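Local structure of methyl-accepting chemotaxis sensory transducer (Anaeromyxobacter dehalogenans, 4K08) at residues N88-F93 with F107-W112; R98-R103 with V127-P132. The protein probably senses small molecules in the periplasm through its PAS-like Cache domain and passes the signal on to the chemotaxis machinery. All blocks are in the same frame, centred on the assembly; numbering follows the deposited sequence. Where two conformers were deposited one is given.

Contact 1: residues N88-F93 with F107-W112; sequences NGKLLF and FVDYLW. With ACT (acetate ion), chain C.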
ATOM      1  N   ASN A  88      14.056  -8.413  10.710  1.00 35.98           N
ATOM      2  CA  ASN A  88      13.681  -9.368  11.749  1.00 38.07           C
ATOM      3  C   ASN A  88      13.065 -10.640  11.124  1.00 39.47           C
ATOM      4  O   ASN A  88      12.446 -11.450  11.818  1.00 40.58           O
ATOM      5  CB  ASN A  88      12.748  -8.790  12.808  1.00 37.62           C
ATOM      6  CG  ASN A  88      12.610  -9.730  14.033  1.00 42.63           C
ATOM      7  OD1 ASN A  88      13.566 -10.379  14.437  1.00 40.51           O
ATOM      8  ND2 ASN A  88      11.411  -9.822  14.586  1.00 48.60           N
ATOM      9  N   GLY A  89      13.276 -10.823   9.826  1.00 37.01           N
ATOM     10  CA  GLY A  89      12.798 -12.022   9.154  1.00 41.13           C
ATOM     11  C   GLY A  89      11.320 -12.027   8.763  1.00 40.54           C
ATOM     12  O   GLY A  89      10.828 -13.030   8.236  1.00 39.33           O
ATOM     13  N   LYS A  90      10.614 -10.919   8.985  1.00 37.19           N
ATOM     14  CA  LYS A  90       9.184 -10.899   8.734  1.00 38.41           C
ATOM     15  C   LYS A  90       8.818 -10.823   7.196  1.00 36.98           C
ATOM     16  O   LYS A  90       9.308  -9.961   6.459  1.00 33.75           O
ATOM     17  CB  LYS A  90       8.559  -9.758   9.515  1.00 37.27           C
ATOM     18  CG  LYS A  90       7.028  -9.652   9.398  1.00 41.01           C
ATOM     19  CD  LYS A  90       6.504  -8.931  10.687  1.00 46.72           C
ATOM     20  CE  LYS A  90       4.997  -8.874  10.697  1.00 50.58           C
ATOM     21  NZ  LYS A  90       4.331  -8.017  11.735  1.00 46.40           N
ATOM     22  N   LEU A  91       7.988 -11.770   6.752  1.00 36.50           N
ATOM     23  CA  LEU A  91       7.571 -11.879   5.353  1.00 36.86           C
ATOM     24  C   LEU A  91       6.447 -10.859   5.215  1.00 34.36           C
ATOM     25  O   LEU A  91       5.304 -11.218   5.098  1.00 35.46           O
ATOM     26  CB  LEU A  91       7.090 -13.317   5.064  1.00 38.57           C
ATOM     27  CG  LEU A  91       8.199 -14.371   4.934  1.00 40.18           C
ATOM     28  CD1 LEU A  91       7.702 -15.897   5.115  1.00 44.87           C
ATOM     29  CD2 LEU A  91       8.892 -14.168   3.563  1.00 40.26           C
ATOM     30  N   LEU A  92       6.775  -9.567   5.310  1.00 32.80           N
ATOM     31  CA  LEU A  92       5.754  -8.533   5.513  1.00 32.83           C
ATOM     32  C   LEU A  92       4.702  -8.450   4.359  1.00 31.55           C
ATOM     33  O   LEU A  92       3.523  -8.221   4.631  1.00 31.40           O
ATOM     34  CB  LEU A  92       6.409  -7.164   5.764  1.00 34.10           C
ATOM     35  CG  LEU A  92       7.314  -6.632   4.657  1.00 30.68           C
ATOM     36  CD1 LEU A  92       6.689  -5.413   3.994  1.00 28.66           C
ATOM     37  CD2 LEU A  92       8.724  -6.288   5.210  1.00 28.98           C
ATOM     38  N   PHE A  93       5.118  -8.646   3.106  1.00 31.74           N
ATOM     39  CA  PHE A  93       4.154  -8.589   1.965  1.00 33.02           C
ATOM     40  C   PHE A  93       3.235  -9.811   1.995  1.00 36.61           C
ATOM     41  O   PHE A  93       2.020  -9.679   1.813  1.00 34.82           O
ATOM     42  CB  PHE A  93       4.872  -8.453   0.614  1.00 35.06           C
ATOM     43  CG  PHE A  93       5.572  -7.135   0.452  1.00 30.94           C
ATOM     44  CD1 PHE A  93       4.836  -5.971   0.204  1.00 29.82           C
ATOM     45  CD2 PHE A  93       6.956  -7.040   0.596  1.00 29.79           C
ATOM     46  CE1 PHE A  93       5.477  -4.715   0.089  1.00 27.92           C
ATOM     47  CE2 PHE A  93       7.621  -5.792   0.477  1.00 29.50           C
ATOM     48  CZ  PHE A  93       6.858  -4.617   0.209  1.00 27.19           C
ATOM     49  N   PHE A 107      -4.100  -3.385  10.122  1.00 43.26           N
ATOM     50  CA  PHE A 107      -2.730  -2.905  10.380  1.00 40.85           C
ATOM     51  C   PHE A 107      -1.719  -4.052  10.383  1.00 41.89           C
ATOM     52  O   PHE A 107      -2.017  -5.147  10.866  1.00 39.64           O
ATOM     53  CB  PHE A 107      -2.644  -2.157  11.722  1.00 41.29           C
ATOM     54  CG  PHE A 107      -3.389  -0.864  11.727  1.00 43.60           C
ATOM     55  CD1 PHE A 107      -2.812   0.297  11.180  1.00 41.20           C
ATOM     56  CD2 PHE A 107      -4.682  -0.801  12.221  1.00 44.25           C
ATOM     57  CE1 PHE A 107      -3.521   1.494  11.160  1.00 40.46           C
ATOM     58  CE2 PHE A 107      -5.383   0.387  12.199  1.00 43.44           C
ATOM     59  CZ  PHE A 107      -4.798   1.541  11.675  1.00 44.70           C
ATOM     60  N   VAL A 108      -0.529  -3.803   9.831  1.00 34.70           N
ATOM     61  CA  VAL A 108       0.564  -4.772   9.894  1.00 37.73           C
ATOM     62  C   VAL A 108       1.787  -3.944  10.256  1.00 38.88           C
ATOM     63  O   VAL A 108       2.004  -2.855   9.656  1.00 36.34           O
ATOM     64  CB  VAL A 108       0.826  -5.517   8.534  1.00 37.21           C
ATOM     65  CG1 VAL A 108       2.083  -6.401   8.632  1.00 35.12           C
ATOM     66  CG2 VAL A 108      -0.384  -6.353   8.100  1.00 39.93           C
ATOM     67  N   ASP A 109       2.578  -4.441  11.213  1.00 36.19           N
ATOM     68  CA  ASP A 109       3.796  -3.753  11.603  1.00 43.42           C
ATOM     69  C   ASP A 109       5.022  -4.513  11.113  1.00 37.72           C
ATOM     70  O   ASP A 109       4.988  -5.712  10.957  1.00 33.92           O
ATOM     71  CB  ASP A 109       3.825  -3.442  13.114  1.00 51.86           C
ATOM     72  CG  ASP A 109       3.555  -4.642  13.965  1.00 54.38           C
ATOM     73  OD1 ASP A 109       4.179  -5.713  13.747  1.00 51.21           O
ATOM     74  OD2 ASP A 109       2.710  -4.516  14.878  1.00 53.78           O
ATOM     75  N   TYR A 110       6.088  -3.789  10.803  1.00 31.06           N
ATOM     76  CA  TYR A 110       7.287  -4.378  10.215  1.00 30.56           C
ATOM     77  C   TYR A 110       8.330  -3.269  10.185  1.00 27.88           C
ATOM     78  O   TYR A 110       8.051  -2.147  10.622  1.00 28.87           O
ATOM     79  CB  TYR A 110       7.023  -4.900   8.760  1.00 28.72           C
ATOM     80  CG  TYR A 110       6.400  -3.845   7.841  1.00 28.42           C
ATOM     81  CD1 TYR A 110       5.041  -3.552   7.922  1.00 28.24           C
ATOM     82  CD2 TYR A 110       7.178  -3.132   6.907  1.00 26.90           C
ATOM     83  CE1 TYR A 110       4.448  -2.573   7.065  1.00 29.66           C
ATOM     84  CE2 TYR A 110       6.576  -2.131   6.037  1.00 27.52           C
ATOM     85  CZ  TYR A 110       5.229  -1.870   6.150  1.00 29.02           C
ATOM     86  OH  TYR A 110       4.623  -0.927   5.341  1.00 28.13           O
ATOM     87  N   LEU A 111       9.517  -3.587   9.674  1.00 27.08           N
ATOM     88  CA  LEU A 111      10.618  -2.650   9.574  1.00 27.25           C
ATOM     89  C   LEU A 111      10.809  -2.250   8.115  1.00 28.38           C
ATOM     90  O   LEU A 111      10.942  -3.127   7.241  1.00 27.91           O
ATOM     91  CB  LEU A 111      11.923  -3.296  10.070  1.00 28.16           C
ATOM     92  CG  LEU A 111      11.921  -3.799  11.531  1.00 30.17           C
ATOM     93  CD1 LEU A 111      12.989  -4.919  11.747  1.00 29.48           C
ATOM     94  CD2 LEU A 111      12.147  -2.558  12.450  1.00 28.44           C
ATOM     95  N   TRP A 112      10.907  -0.951   7.871  1.00 27.11           N
ATOM     96  CA  TRP A 112      11.013  -0.406   6.512  1.00 28.43           C
ATOM     97  C   TRP A 112      11.688   0.973   6.598  1.00 26.77           C
ATOM     98  O   TRP A 112      11.449   1.731   7.543  1.00 25.18           O
ATOM     99  CB  TRP A 112       9.628  -0.239   5.856  1.00 22.71           C
ATOM    100  CG  TRP A 112       9.757  -0.087   4.356  1.00 25.05           C
ATOM    101  CD1 TRP A 112       9.901   1.086   3.623  1.00 24.61           C
ATOM    102  CD2 TRP A 112       9.723  -1.162   3.409  1.00 25.23           C
ATOM    103  NE1 TRP A 112       9.967   0.773   2.265  1.00 23.67           N
ATOM    104  CE2 TRP A 112       9.869  -0.601   2.118  1.00 25.90           C
ATOM    105  CE3 TRP A 112       9.589  -2.558   3.536  1.00 25.84           C
ATOM    106  CZ2 TRP A 112       9.887  -1.389   0.946  1.00 25.74           C
ATOM    107  CZ3 TRP A 112       9.593  -3.359   2.352  1.00 25.45           C
ATOM    108  CH2 TRP A 112       9.764  -2.757   1.080  1.00 25.23           C
TER
HETATM  109  C   ACT C 201       6.326   0.010   2.574  1.00 27.52           C
HETATM  110  O   ACT C 201       6.901   0.859   1.793  1.00 21.60           O
HETATM  111  OXT ACT C 201       6.099   0.349   3.763  1.00 22.70           O
HETATM  112  CH3 ACT C 201       5.890  -1.396   2.137  1.00 25.11           C

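Contact 2: residues R98-R103 with V127-P132; sequences RTVRAR and VTQYQP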
ATOM      1  N   ARG A  98      -2.170 -11.975   3.414  1.00 48.47           N
ATOM      2  CA  ARG A  98      -2.963 -12.782   4.364  1.00 54.15           C
ATOM      3  C   ARG A  98      -3.990 -11.931   5.094  1.00 50.58           C
ATOM      4  O   ARG A  98      -5.120 -12.333   5.274  1.00 46.48           O
ATOM      5  CB  ARG A  98      -2.077 -13.481   5.404  1.00 57.32           C
ATOM      6  CG  ARG A  98      -1.277 -14.665   4.877  1.00 58.88           C
ATOM      7  CD  ARG A  98      -0.747 -15.525   6.052  1.00 62.10           C
ATOM      8  NE  ARG A  98       0.710 -15.476   6.153  1.00 61.96           N
ATOM      9  CZ  ARG A  98       1.533 -15.954   5.209  1.00 55.84           C
ATOM     10  NH1 ARG A  98       2.877 -15.855   5.366  1.00 52.85           N
ATOM     11  NH2 ARG A  98       1.011 -16.515   4.085  1.00 50.78           N
ATOM     12  N   THR A  99      -3.590 -10.733   5.494  1.00 44.66           N
ATOM     13  CA  THR A  99      -4.473  -9.823   6.212  1.00 42.53           C
ATOM     14  C   THR A  99      -5.652  -9.382   5.353  1.00 48.79           C
ATOM     15  O   THR A  99      -6.782  -9.339   5.836  1.00 52.42           O
ATOM     16  CB  THR A  99      -3.699  -8.550   6.628  1.00 42.82           C
ATOM     17  OG1 THR A  99      -2.595  -8.934   7.453  1.00 40.52           O
ATOM     18  CG2 THR A  99      -4.602  -7.566   7.373  1.00 43.16           C
ATOM     19  N   VAL A 100      -5.412  -8.990   4.098  1.00 43.47           N
ATOM     20  CA  VAL A 100      -6.533  -8.511   3.299  1.00 42.49           C
ATOM     21  C   VAL A 100      -7.356  -9.732   2.824  1.00 46.94           C
ATOM     22  O   VAL A 100      -8.573  -9.642   2.767  1.00 46.12           O
ATOM     23  CB  VAL A 100      -6.164  -7.626   2.077  1.00 38.77           C
ATOM     24  CG1 VAL A 100      -5.226  -6.384   2.506  1.00 38.95           C
ATOM     25  CG2 VAL A 100      -5.547  -8.457   0.973  1.00 38.69           C
ATOM     26  N   ARG A 101      -6.697 -10.841   2.474  0.55 50.25           N
ATOM     27  CA  ARG A 101      -7.430 -12.031   2.001  0.55 53.83           C
ATOM     28  C   ARG A 101      -8.288 -12.596   3.132  0.55 56.44           C
ATOM     29  O   ARG A 101      -9.354 -13.149   2.887  0.55 59.91           O
ATOM     30  CB  ARG A 101      -6.491 -13.129   1.450  0.55 45.37           C
ATOM     31  CG  ARG A 101      -6.250 -13.085  -0.076  0.55 44.37           C
ATOM     32  CD  ARG A 101      -5.904 -14.488  -0.679  0.55 47.90           C
ATOM     33  NE  ARG A 101      -4.509 -14.920  -0.459  0.55 45.79           N
ATOM     34  CZ  ARG A 101      -3.613 -15.160  -1.429  0.55 44.19           C
ATOM     35  NH1 ARG A 101      -2.377 -15.543  -1.108  0.55 43.45           N
ATOM     36  NH2 ARG A 101      -3.935 -15.031  -2.718  0.55 44.02           N
ATOM     37  N   ALA A 102      -7.818 -12.462   4.371  1.00 51.85           N
ATOM     38  CA  ALA A 102      -8.542 -12.984   5.518  1.00 52.46           C
ATOM     39  C   ALA A 102      -9.453 -11.953   6.228  1.00 52.84           C
ATOM     40  O   ALA A 102     -10.474 -12.351   6.767  1.00 50.30           O
ATOM     41  CB  ALA A 102      -7.563 -13.693   6.525  1.00 44.56           C
ATOM     42  N   ARG A 103      -9.117 -10.671   6.242  1.00 70.50           N
ATOM     43  CA  ARG A 103      -9.899  -9.686   7.025  1.00 72.39           C
ATOM     44  C   ARG A 103     -10.439  -8.477   6.224  1.00 70.03           C
ATOM     45  O   ARG A 103     -11.162  -7.638   6.767  1.00 74.00           O
ATOM     46  CB  ARG A 103      -9.053  -9.183   8.185  1.00 20.00           C
ATOM     47  N   VAL A 127      -3.257  -1.616   5.386  1.00 32.43           N
ATOM     48  CA  VAL A 127      -3.436  -2.153   4.035  1.00 33.24           C
ATOM     49  C   VAL A 127      -4.887  -2.496   3.740  1.00 39.43           C
ATOM     50  O   VAL A 127      -5.651  -2.926   4.611  1.00 39.23           O
ATOM     51  CB  VAL A 127      -2.595  -3.398   3.775  1.00 36.67           C
ATOM     52  CG1 VAL A 127      -1.103  -3.025   3.729  1.00 32.29           C
ATOM     53  CG2 VAL A 127      -2.931  -4.548   4.820  1.00 33.72           C
ATOM     54  N   THR A 128      -5.262  -2.287   2.490  1.00 38.14           N
ATOM     55  CA  THR A 128      -6.619  -2.571   2.056  1.00 44.08           C
ATOM     56  C   THR A 128      -6.561  -3.235   0.684  1.00 43.83           C
ATOM     57  O   THR A 128      -5.502  -3.311   0.086  1.00 41.54           O
ATOM     58  CB  THR A 128      -7.469  -1.301   2.053  1.00 51.98           C
ATOM     59  OG1 THR A 128      -8.849  -1.674   1.900  1.00 63.38           O
ATOM     60  CG2 THR A 128      -7.019  -0.373   0.937  1.00 44.63           C
ATOM     61  N   GLN A 129      -7.676  -3.745   0.180  1.00 43.98           N
ATOM     62  CA  GLN A 129      -7.619  -4.447  -1.101  1.00 42.83           C
ATOM     63  C   GLN A 129      -8.596  -3.830  -2.075  1.00 40.72           C
ATOM     64  O   GLN A 129      -9.599  -3.213  -1.676  1.00 41.38           O
ATOM     65  CB  GLN A 129      -7.955  -5.944  -0.935  1.00 46.23           C
ATOM     66  CG  GLN A 129      -9.398  -6.159  -0.570  1.00 48.91           C
ATOM     67  CD  GLN A 129      -9.756  -7.623  -0.343  1.00 54.61           C
ATOM     68  OE1 GLN A 129      -8.993  -8.555  -0.697  1.00 51.58           O
ATOM     69  NE2 GLN A 129     -10.938  -7.837   0.234  1.00 56.36           N
ATOM     70  N   TYR A 130      -8.301  -4.012  -3.357  1.00 41.03           N
ATOM     71  CA  TYR A 130      -9.298  -3.794  -4.403  1.00 43.48           C
ATOM     72  C   TYR A 130      -9.399  -5.110  -5.176  1.00 42.86           C
ATOM     73  O   TYR A 130      -8.539  -5.428  -6.001  1.00 41.52           O
ATOM     74  CB  TYR A 130      -8.923  -2.577  -5.296  1.00 38.02           C
ATOM     75  CG  TYR A 130      -9.973  -2.349  -6.358  1.00 39.82           C
ATOM     76  CD1 TYR A 130     -11.301  -2.059  -6.002  1.00 43.19           C
ATOM     77  CD2 TYR A 130      -9.673  -2.495  -7.708  1.00 41.47           C
ATOM     78  CE1 TYR A 130     -12.300  -1.888  -6.972  1.00 43.62           C
ATOM     79  CE2 TYR A 130     -10.666  -2.327  -8.691  1.00 42.95           C
ATOM     80  CZ  TYR A 130     -11.974  -2.024  -8.312  1.00 46.17           C
ATOM     81  OH  TYR A 130     -12.954  -1.842  -9.287  1.00 48.75           O
ATOM     82  N   GLN A 131     -10.412  -5.917  -4.876  1.00 45.70           N
ATOM     83  CA  GLN A 131     -10.408  -7.310  -5.332  1.00 41.50           C
ATOM     84  C   GLN A 131     -10.491  -7.469  -6.844  1.00 41.60           C
ATOM     85  O   GLN A 131      -9.838  -8.352  -7.410  1.00 41.45           O
ATOM     86  CB  GLN A 131     -11.541  -8.118  -4.681  1.00 43.81           C
ATOM     87  CG  GLN A 131     -11.205  -8.568  -3.274  1.00 51.56           C
ATOM     88  CD  GLN A 131     -11.947  -9.831  -2.884  1.00 63.78           C
ATOM     89  OE1 GLN A 131     -13.176  -9.833  -2.794  1.00 68.38           O
ATOM     90  NE2 GLN A 131     -11.204 -10.927  -2.678  1.00 65.40           N
ATOM     91  N   PRO A 132     -11.274  -6.622  -7.521  1.00 39.83           N
ATOM     92  CA  PRO A 132     -11.371  -6.936  -8.956  1.00 41.86           C
ATOM     93  C   PRO A 132     -10.000  -6.912  -9.667  1.00 43.17           C
ATOM     94  O   PRO A 132      -9.902  -7.510 -10.735  1.00 42.00           O
ATOM     95  CB  PRO A 132     -12.311  -5.838  -9.509  1.00 43.30           C
ATOM     96  CG  PRO A 132     -13.152  -5.410  -8.311  1.00 44.05           C
ATOM     97  CD  PRO A 132     -12.198  -5.560  -7.097  1.00 41.56           C
TER

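Contact 1: residues N88-F93 with F107-W112
Leu-92 CD1 lies over one face of the Tyr-110 ring, 4.0 Å from the ring centroid. Leu-92 CG lies between its backbone N and carbonyl carbon (chi1 60°); with chi2 at 112°, CD1 ends among the rings. The same CD1 is 3.9 Å from Trp-112 CZ3 and also covers a face of the Phe-93 ring. Phe-93 CZ meets Trp-112 CH2 at 3.6 Å, the ring planes nearly perpendicular at 88°. An acetate ion, probably from the crystallisation liquor, lies beside these rings. Tyr-110 OH donates a hydrogen bond of 2.5 Å to acetate OXT, at the edge of the tyrosine ring. Acetate O lies over one face of the Trp-112 indole. Tyr-57, His-70 and Lys-123 also hydrogen-bond the acetate, consistent with a Cache ligand pocket. An alanine in place of Trp-112 would probably uncover that side of the acetate and leave Phe-93 with one packed ring fewer. Nearer the surface, the extended Lys-90 chain hydrogen-bonds Asp-109 O through NZ at 2.5 Å; NZ also forms a salt bridge to Asp-109 OD1 at 3.1 Å. Asp-86 accepts from both Lys-90 N and Leu-111 N, tying loop to strand. The contact joins the start of helix 92-103 to outermost strand 105-113, which pairs with strand 120-130.

Contact 2: residues R98-R103 with V127-P132
Val-100 of helix 92-103 packs against Val-127 and Gln-129 of strand 120-130, on the antiparallel sheet of the PAS-like Cache fold. The short helix and strand segments cross at -63°, with their axes 8.0 Å apart at closest approach. The two valine side chains meet at about a right angle. Val-100 CG1 is anti to its carbonyl carbon (chi1 -53°) and comes within 3.7 Å of Val-127 CG2. It also rests on the strand backbone, 3.9 Å from Thr-128 C. The other methyl, CG2, faces Gln-129. Gln-129 CB is 3.9 Å from Val-100 CB, and the two side chains run past each other in opposite directions. No hydrogen bond links the two segments. Thr-99 CG2 makes a looser contact with Val-127 CG2, while Thr-99 OG1 bonds to Glu-95 O within the helix. Val-136 of strand 135-142 touches both Val-100 and Val-127 and extends the apolar layer. Thr-128, next along the strand, points away from helix 92-103 and touches Val-15 and His-19 of helix 5-30. Gln-129 CG lies between its backbone N and carbonyl carbon (chi1 68°). The extended chain beyond it carries the amide along Val-100, where Gln-129 OE1 lies 3.8 Å from Val-100 CG2.

How the contacts relate
Contacts 1 and 2 place the two ends of helix 92-103 on one antiparallel sheet. The start of the helix meets strand 105-113, and its last turns meet strand 120-130, the next strand in both chain and sheet. The segments alternate along the chain. The centres of the contacts are about 16 Å apart, yet they touch where Val-108 CG2 lies 3.5 Å from Thr-99 OG1. Backbone hydrogen bonds of Val-127 with Gly-106 and of Val-108 with Ser-125 join the two strands. Contact 1 carries the acetate site, consistent with a ligand pocket. Contact 2 is mainly apolar packing of the same helix on the sheet and includes no acetate atom.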